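Local coordinates for arginine decarboxylase, A207R protein (Paramecium bursaria Chlorella virus 1, PDB 2NVA) that decarboxylates arginine to agmatine with pyridoxal 5'-phosphate as cofactor, as a viral member of the ornithine decarboxylase-like family, at residues Asn283-Gly288 / Gly326-Asn331. Residues are numbered along the deposited sequence; the frame is centred on the assembly and turned at random.
Sequences NESTYG and GVDVIN. With PL2 ((4-{[(4-{[amino(imino)methyl]amino}butyl)amino]methyl}-5-hydroxy-6-methylpyridin-3-yl)methyl dihydrogen phosphate), chain J.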
# COMPACT_ATOMS: atom_id res chain seq x y z
N ASN A 283 12.28 4.28 -11.06
CA ASN A 283 12.60 4.26 -9.63
C ASN A 283 11.41 4.70 -8.76
O ASN A 283 11.57 5.34 -7.71
CB ASN A 283 13.89 5.04 -9.31
CG ASN A 283 13.80 6.53 -9.66
OD1 ASN A 283 12.83 7.00 -10.27
ND2 ASN A 283 14.81 7.29 -9.24
N GLU A 284 10.22 4.35 -9.23
CA GLU A 284 8.95 4.53 -8.52
C GLU A 284 8.12 3.27 -8.69
O GLU A 284 8.49 2.37 -9.45
CB GLU A 284 8.20 5.73 -9.09
CG GLU A 284 8.37 6.99 -8.27
CD GLU A 284 7.79 6.90 -6.86
OE1 GLU A 284 8.21 7.70 -6.01
OE2 GLU A 284 6.94 6.02 -6.60
N SER A 285 6.99 3.20 -7.99
CA SER A 285 6.16 2.00 -8.06
C SER A 285 4.75 2.24 -7.53
O SER A 285 4.48 3.27 -6.91
CB SER A 285 6.82 0.82 -7.31
OG SER A 285 6.53 0.86 -5.92
N THR A 286 3.86 1.28 -7.80
CA THR A 286 2.50 1.30 -7.24
C THR A 286 2.52 1.14 -5.71
O THR A 286 1.54 1.47 -5.04
CB THR A 286 1.60 0.21 -7.85
OG1 THR A 286 2.19 -1.08 -7.62
CG2 THR A 286 1.43 0.43 -9.33
N TYR A 287 3.63 0.64 -5.18
CA TYR A 287 3.87 0.56 -3.73
C TYR A 287 4.57 1.81 -3.19
O TYR A 287 4.77 1.96 -1.97
CB TYR A 287 4.70 -0.68 -3.41
CG TYR A 287 3.97 -1.98 -3.69
CD1 TYR A 287 2.99 -2.43 -2.82
CD2 TYR A 287 4.25 -2.73 -4.83
CE1 TYR A 287 2.32 -3.64 -3.06
CE2 TYR A 287 3.59 -3.94 -5.08
CZ TYR A 287 2.63 -4.38 -4.19
OH TYR A 287 1.97 -5.58 -4.42
N GLY A 288 4.94 2.70 -4.10
CA GLY A 288 5.53 3.98 -3.71
C GLY A 288 4.50 5.07 -3.91
O GLY A 288 3.52 5.14 -3.16
N GLY A 326 4.32 -8.48 -10.03
CA GLY A 326 3.71 -8.31 -11.35
C GLY A 326 2.53 -7.34 -11.38
O GLY A 326 2.14 -6.86 -12.45
N VAL A 327 1.95 -7.07 -10.22
CA VAL A 327 0.83 -6.10 -10.10
C VAL A 327 1.33 -4.65 -10.24
O VAL A 327 0.55 -3.73 -10.57
CB VAL A 327 0.05 -6.28 -8.77
CG1 VAL A 327 0.72 -5.54 -7.63
CG2 VAL A 327 -1.40 -5.83 -8.94
N ASP A 328 2.63 -4.47 -10.01
CA ASP A 328 3.25 -3.15 -9.97
C ASP A 328 3.59 -2.69 -11.38
O ASP A 328 4.75 -2.75 -11.82
CB ASP A 328 4.47 -3.23 -9.05
CG ASP A 328 5.30 -1.97 -9.06
OD1 ASP A 328 4.78 -0.88 -9.39
OD2 ASP A 328 6.51 -2.11 -8.75
N VAL A 329 2.57 -2.22 -12.08
CA VAL A 329 2.69 -1.70 -13.42
C VAL A 329 2.08 -0.30 -13.38
O VAL A 329 0.89 -0.15 -13.05
CB VAL A 329 1.92 -2.59 -14.44
CG1 VAL A 329 2.18 -2.12 -15.87
CG2 VAL A 329 2.31 -4.06 -14.28
N ILE A 330 2.88 0.70 -13.71
CA ILE A 330 2.42 2.10 -13.68
C ILE A 330 1.46 2.39 -14.82
O ILE A 330 0.41 3.02 -14.63
CB ILE A 330 3.62 3.11 -13.70
CG1 ILE A 330 4.58 2.90 -12.49
CG2 ILE A 330 3.13 4.56 -13.79
CD1 ILE A 330 3.82 2.55 -11.22
N ASN A 331 1.81 1.92 -16.02
CA ASN A 331 0.95 2.07 -17.20
C ASN A 331 1.18 0.90 -18.16
O ASN A 331 2.29 0.71 -18.65
CB ASN A 331 1.22 3.41 -17.89
CG ASN A 331 0.15 3.77 -18.93
OD1 ASN A 331 -0.36 2.91 -19.64
ND2 ASN A 331 -0.16 5.05 -19.03
N1 PL2 J . 12.59 -14.21 -5.24
C2 PL2 J . 12.14 -13.25 -6.07
C2A PL2 J . 13.08 -12.76 -7.19
C3 PL2 J . 10.85 -12.74 -5.92
O3 PL2 J . 10.41 -11.79 -6.79
C4 PL2 J . 10.01 -13.23 -4.89
C4A PL2 J . 8.57 -12.74 -4.63
C5 PL2 J . 10.55 -14.24 -4.05
C6 PL2 J . 11.84 -14.70 -4.26
P PL2 J . 7.73 -16.15 -2.08
N PL2 J . 7.93 -12.16 -5.81
CA PL2 J . 7.23 -10.91 -5.44
CG PL2 J . 5.05 -10.08 -4.43
OP2 PL2 J . 6.26 -16.51 -2.55
OP3 PL2 J . 7.55 -15.21 -0.78
OP1 PL2 J . 8.51 -17.35 -1.72
OP4 PL2 J . 8.42 -15.24 -3.24
C5M PL2 J . 9.70 -14.83 -2.91
CB PL2 J . 6.18 -11.13 -4.32
CD PL2 J . 3.93 -10.37 -3.41
NE PL2 J . 3.13 -9.14 -3.29
CZ PL2 J . 2.25 -8.93 -2.31
NH2 PL2 J . 1.58 -7.76 -2.27
NH1 PL2 J . 2.03 -9.84 -1.37
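D328 OD1 lies 2.8 Å from T286 N and accepts its N-H in a nearly straight bond (174°), although the N-H comes in from above the carboxylate plane. T286 OG1 sits 3.1 Å from D328 OD1. A first torsion of 173°, which sends CG away from the backbone N, carries the D328 carboxylate to the corner of the type I turn from S285 to G288; its second oxygen, OD2, lies against S285 CB and is hydrogen-bonded to T323. I330 packs beside this polar centre, its CD1 3.7 Å from T286 CG2. Segment 283-288 lies in the loop after strand 277-282, while 326-331 ends the loop after the parallel neighbour 314-320 and leads into strand 331-337. Together they line an active site shared across the dimer interface: the second subunit binds the cofactor end of PL2, and Y287 and D325 meet its agmatine end. The Y287 ring runs past D328 CB, its plane 76° from the carboxylate, and V327 CG1 lies beside its far end, 3.4 Å from Y287 OH. Y287 OH accepts a hydrogen bond of 3.1 Å from PL2 NH2 and is also bonded to D325. F361 meets the Y287 ring edge-to-face, while F295 and L357 of the second subunit pack on it.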